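Local atomic coordinates of DNA polymerase (Bacillus phage phi29, PDB entry 2PY5), a protein that replicates the viral DNA from a protein primer, displacing the non-template strand with high processivity, and proofreads it with a 3'-5' exonuclease. Residues V247-S252 with D456-H461; E296-T301 with A444-Y449. The protein carries 2 engineered substitutions. One frame throughout, in Å; residues are numbered along the deposited sequence. Where two conformers were deposited one is given.

Contact 1: V247-S252 with D456-H461; sequences VFDVNS and DTDSIH. With EDO (1,2-ethanediol), chain U.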
# COMPACT_ATOMS: atom_id res chain seq x y z
N VAL F 247 5.91 12.86 19.27
CA VAL F 247 5.78 12.54 17.85
C VAL F 247 4.96 13.62 17.16
O VAL F 247 3.93 14.01 17.65
CB VAL F 247 5.05 11.19 17.69
CG1 VAL F 247 4.82 10.85 16.22
CG2 VAL F 247 5.86 10.08 18.39
N PHE F 248 5.46 14.06 16.01
CA PHE F 248 4.74 14.96 15.12
C PHE F 248 4.47 14.24 13.82
O PHE F 248 5.33 13.52 13.33
CB PHE F 248 5.58 16.19 14.84
CG PHE F 248 5.82 17.05 16.04
CD1 PHE F 248 6.95 16.86 16.84
CD2 PHE F 248 4.94 18.07 16.38
CE1 PHE F 248 7.18 17.66 17.94
CE2 PHE F 248 5.18 18.88 17.47
CZ PHE F 248 6.31 18.65 18.26
N ASP F 249 3.28 14.47 13.25
CA ASP F 249 2.86 13.83 12.02
C ASP F 249 2.26 14.88 11.10
O ASP F 249 1.37 15.62 11.51
CB ASP F 249 1.83 12.75 12.37
CG ASP F 249 1.52 11.82 11.23
OD1 ASP F 249 2.06 11.99 10.12
OD2 ASP F 249 0.71 10.89 11.46
N VAL F 250 2.73 14.95 9.85
CA VAL F 250 2.16 15.91 8.90
C VAL F 250 0.68 15.55 8.67
O VAL F 250 0.33 14.38 8.54
CB VAL F 250 2.91 15.91 7.57
CG1 VAL F 250 2.27 16.91 6.59
CG2 VAL F 250 4.39 16.22 7.79
N ASN F 251 -0.17 16.57 8.61
CA ASN F 251 -1.57 16.39 8.24
C ASN F 251 -1.66 16.17 6.74
O ASN F 251 -1.46 17.11 5.95
CB ASN F 251 -2.39 17.60 8.67
CG ASN F 251 -2.39 17.82 10.17
OD1 ASN F 251 -2.61 16.87 10.94
ND2 ASN F 251 -2.14 19.05 10.60
N SER F 252 -1.91 14.92 6.36
CA SER F 252 -2.07 14.49 4.97
C SER F 252 -0.87 14.86 4.08
O SER F 252 -1.00 15.62 3.13
CB SER F 252 -3.38 15.02 4.40
OG SER F 252 -4.48 14.47 5.12
N ASP F 456 9.64 8.53 9.94
CA ASP F 456 9.00 7.59 9.03
C ASP F 456 7.96 8.27 8.17
O ASP F 456 6.80 8.41 8.58
CB ASP F 456 8.36 6.41 9.75
CG ASP F 456 7.79 5.38 8.76
OD1 ASP F 456 8.11 5.48 7.54
OD2 ASP F 456 7.05 4.46 9.19
N THR F 457 8.40 8.69 6.98
CA THR F 457 7.56 9.15 5.89
C THR F 457 6.95 10.50 6.15
O THR F 457 7.34 11.46 5.50
CB THR F 457 6.49 8.12 5.48
OG1 THR F 457 7.14 6.91 5.13
CG2 THR F 457 5.69 8.62 4.26
N ASP F 458 6.01 10.56 7.10
CA ASP F 458 5.30 11.80 7.44
C ASP F 458 5.44 12.12 8.92
O ASP F 458 4.75 12.99 9.41
CB ASP F 458 3.79 11.69 7.08
CG ASP F 458 3.10 10.50 7.70
OD1 ASP F 458 1.92 10.23 7.35
OD2 ASP F 458 3.74 9.81 8.53
N SER F 459 6.35 11.45 9.62
CA SER F 459 6.39 11.59 11.06
C SER F 459 7.81 11.76 11.54
O SER F 459 8.73 11.17 11.01
CB SER F 459 5.77 10.39 11.74
OG SER F 459 4.42 10.21 11.33
N ILE F 460 7.96 12.61 12.55
CA ILE F 460 9.25 12.76 13.23
C ILE F 460 9.06 12.55 14.73
O ILE F 460 8.09 12.99 15.33
CB ILE F 460 9.94 14.12 12.96
CG1 ILE F 460 9.10 15.31 13.45
CG2 ILE F 460 10.25 14.24 11.46
CD1 ILE F 460 9.80 16.66 13.24
N HIS F 461 10.00 11.83 15.32
CA HIS F 461 9.97 11.49 16.74
C HIS F 461 11.16 12.17 17.39
O HIS F 461 12.29 11.99 16.93
CB HIS F 461 10.13 9.98 16.93
CG HIS F 461 9.05 9.15 16.30
ND1 HIS F 461 8.64 7.95 16.85
CD2 HIS F 461 8.32 9.31 15.17
CE1 HIS F 461 7.70 7.42 16.09
NE2 HIS F 461 7.48 8.22 15.06
C1 EDO U . 3.88 6.74 7.63
O1 EDO U . 3.18 5.84 6.76
C2 EDO U . 3.23 6.80 9.01
O2 EDO U . 4.20 7.00 10.06
O HOH W 1 0.23 9.53 9.37
O HOH W 2 0.34 12.42 6.68

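Contact 2: E296-T301 with A444-Y449; sequences EGYIPT and AAQACY. With EDO (1,2-ethanediol), chain J.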
# COMPACT_ATOMS: atom_id res chain seq x y z
N GLU F 296 29.18 16.43 9.15
CA GLU F 296 28.88 16.29 10.57
C GLU F 296 27.69 17.20 10.89
O GLU F 296 27.55 18.30 10.35
CB GLU F 296 30.11 16.61 11.45
CG GLU F 296 31.35 15.67 11.24
CD GLU F 296 31.14 14.21 11.71
OE1 GLU F 296 30.85 14.00 12.91
OE2 GLU F 296 31.28 13.27 10.87
N GLY F 297 26.77 16.69 11.70
CA GLY F 297 25.59 17.45 12.09
C GLY F 297 24.39 17.33 11.17
O GLY F 297 23.37 17.99 11.39
N TYR F 298 24.50 16.49 10.14
CA TYR F 298 23.45 16.34 9.15
C TYR F 298 22.91 14.89 9.08
O TYR F 298 23.65 13.91 9.28
CB TYR F 298 23.96 16.76 7.78
CG TYR F 298 23.86 18.25 7.48
CD1 TYR F 298 24.95 19.10 7.65
CD2 TYR F 298 22.68 18.79 7.02
CE1 TYR F 298 24.84 20.48 7.35
CE2 TYR F 298 22.56 20.16 6.73
CZ TYR F 298 23.64 20.99 6.87
OH TYR F 298 23.50 22.34 6.57
N ILE F 299 21.62 14.81 8.84
CA ILE F 299 20.92 13.55 8.62
C ILE F 299 21.25 13.03 7.23
O ILE F 299 21.22 13.79 6.25
CB ILE F 299 19.38 13.77 8.72
CG1 ILE F 299 18.99 14.21 10.13
CG2 ILE F 299 18.60 12.51 8.30
CD1 ILE F 299 17.50 14.64 10.22
N PRO F 300 21.54 11.72 7.09
CA PRO F 300 21.76 11.18 5.77
C PRO F 300 20.48 11.07 4.95
O PRO F 300 19.41 10.78 5.49
CB PRO F 300 22.33 9.79 6.06
CG PRO F 300 21.65 9.40 7.31
CD PRO F 300 21.62 10.67 8.13
N THR F 301 20.62 11.30 3.65
CA THR F 301 19.50 11.32 2.73
C THR F 301 19.69 10.42 1.49
O THR F 301 18.76 10.27 0.72
CB THR F 301 19.20 12.77 2.27
OG1 THR F 301 20.24 13.24 1.40
CG2 THR F 301 19.09 13.72 3.49
N ALA F 444 12.33 19.27 8.47
CA ALA F 444 11.85 19.43 9.84
C ALA F 444 12.73 18.65 10.80
O ALA F 444 13.14 19.15 11.82
CB ALA F 444 10.40 19.01 9.97
N ALA F 445 13.05 17.41 10.44
CA ALA F 445 13.96 16.62 11.27
C ALA F 445 15.31 17.29 11.46
O ALA F 445 15.87 17.31 12.56
CB ALA F 445 14.15 15.22 10.67
N GLN F 446 15.85 17.81 10.36
CA GLN F 446 17.15 18.47 10.39
C GLN F 446 17.12 19.73 11.27
O GLN F 446 18.05 20.01 12.01
CB GLN F 446 17.60 18.82 8.98
CG GLN F 446 18.99 19.41 8.90
CD GLN F 446 20.06 18.47 9.40
OE1 GLN F 446 20.13 17.32 8.95
NE2 GLN F 446 20.89 18.93 10.33
N ALA F 447 16.01 20.47 11.19
CA ALA F 447 15.81 21.65 12.05
C ALA F 447 15.84 21.28 13.53
O ALA F 447 16.18 22.12 14.38
CB ALA F 447 14.50 22.32 11.71
N CYS F 448 15.43 20.04 13.82
CA CYS F 448 15.37 19.50 15.18
C CYS F 448 16.48 18.49 15.43
O CYS F 448 16.31 17.56 16.23
CB CYS F 448 14.02 18.84 15.40
SG CYS F 448 12.59 19.94 15.19
N TYR F 449 17.62 18.66 14.75
CA TYR F 449 18.68 17.65 14.79
C TYR F 449 19.13 17.25 16.19
O TYR F 449 19.45 16.09 16.42
CB TYR F 449 19.90 18.12 13.98
CG TYR F 449 20.98 17.07 13.86
CD1 TYR F 449 20.84 16.01 12.96
CD2 TYR F 449 22.11 17.12 14.65
CE1 TYR F 449 21.82 15.03 12.85
CE2 TYR F 449 23.11 16.15 14.54
CZ TYR F 449 22.94 15.10 13.64
OH TYR F 449 23.92 14.13 13.52
C1 EDO J . 26.73 12.33 11.20
O1 EDO J . 26.20 13.64 10.95
C2 EDO J . 28.24 12.32 11.01
O2 EDO J . 28.60 12.21 9.62
O HOH W 3 23.52 12.13 11.43

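Contact 1: V247-S252 with D456-H461
The carboxylate of Asp249, on strand 247-250, meets that of Asp458, in the turn just before strand 459-461. Asp249 has two conformers, and one is described. Its OD1 lies 3.2 Å from OD2 of Asp458, and the two carboxylate planes are turned 66° apart. No hydrogen bond joins the pair. Water 1 bridges them instead, donating to Asp458 OD1 and, at a short and therefore doubtful 2.5 Å, to Asp249 OD2. Water 2 gives Asp458 OD1 a second proton and gives its other one to the Val250 carbonyl oxygen. In the conformer given, the hydroxyl of Ser459 donates to Asp458 OD2 at 2.9 Å, from above the carboxylate plane. The Asp458 side chain reaches Asp249 because its CG sits between the backbone N and the carbonyl carbon (chi1 55°).

The backbone sets this spacing. Phe248 and Ile460 form a hydrogen-bonded pair, with Phe248 N to Ile460 O at 2.9 Å and nearly straight (174°). Val250 N continues the pairing to Asp458 O at 2.8 Å. Asp249 faces Ser459 in a non-hydrogen-bonded pair, and Val247 faces His461 on the same side of the sheet. CG2 of Val247 sits over the centre of the His461 imidazole, 3.8 Å from the centroid, a CH-pi contact. ND1 of that ring bonds to Tyr494 OH. On the opposite face, Phe248 CB packs on Ile460 CG1.

Asp456 forms a salt bridge with Lys498. Asp249, Val250, Asp456 and Asp458 are ligands of the catalytic magnesium site, and Asp456 to Asp458 belong to the YCDTD motif. This is the palm of a family B polymerase. The close approach of these acidic groups is consistent with a site suited to binding a cation.

Contact 2: E296-T301 with A444-Y449
The loop turns at Gly297 and runs extended through Tyr298 and Ile299 past the C-terminal end of helix 427-447, with the CA atoms of Ile299 and Gln446 6.4 Å apart. The Gln446 amide reads the loop backbone with both of its ends. NE2 donates to Gly297 O at 2.9 Å, and that oxygen lies close to the amide plane. OE1 accepts from Ile299 N at 2.9 Å in a nearly straight bond (173°). The side chain first leaves with CG anti to its own backbone N, then bends at chi2 (61°), which brings the amide alongside the loop. The two bonds together fix the rotation of the amide.

The Tyr298 side chain crosses that of Gln446 at about a right angle, with CD2 3.6 Å from Gln446 CD and the ring and amide planes 38° apart. The Tyr298 hydroxyl bonds to Glu338.

Gly297 O has a second neighbour, the Tyr449 ring. This oxygen stands 3.3 Å above the plane of the Tyr449 ring, over its centre. Ile299 CG1 comes to the edge of the same ring, 3.8 Å from Tyr449 CD1. The tip of Ile299, CD1, presses on Ala445 CB at 3.4 Å, tighter than usual for two carbons. Ile299 also touches Phe230, in a loop, and Trp232 on strand 231-233.

Water 3 links Tyr298 O to Tyr449 OH. A 1,2-ethanediol, probably from the crystallisation liquor, is held weakly by Glu296 OE2 and by the backbone N of Gly297 and Tyr298.

The arrangement joins the loop between strands 283-294 and 324-329 to the end of a helix that packs on the palm sheet. The glutamine pairing resembles the way a parallel neighbouring strand would use the same carbonyl and N-H.

Overall arrangement
Both contacts lie in the polymerization region, and contact 2 is nested within the chain loop that contact 1 closes. Contact 1 is buried, and contact 2 is only partly so and farther from the centre of the chain. They meet at helix 427-447: Ile460 of contact 1 packs through CD1 on Ala444 CB, 4.1 Å away, and through CG2 on Ala445 of contact 2. Strand pairing brings acidic side chains together in contact 1, at the catalytic metal site. Contact 2 has no strand pairing between its segments; a side-chain amide, a tyrosine ring and an isoleucine tie a loop to the helix and the residues after it. The centres of the two contacts are about 15 Å apart.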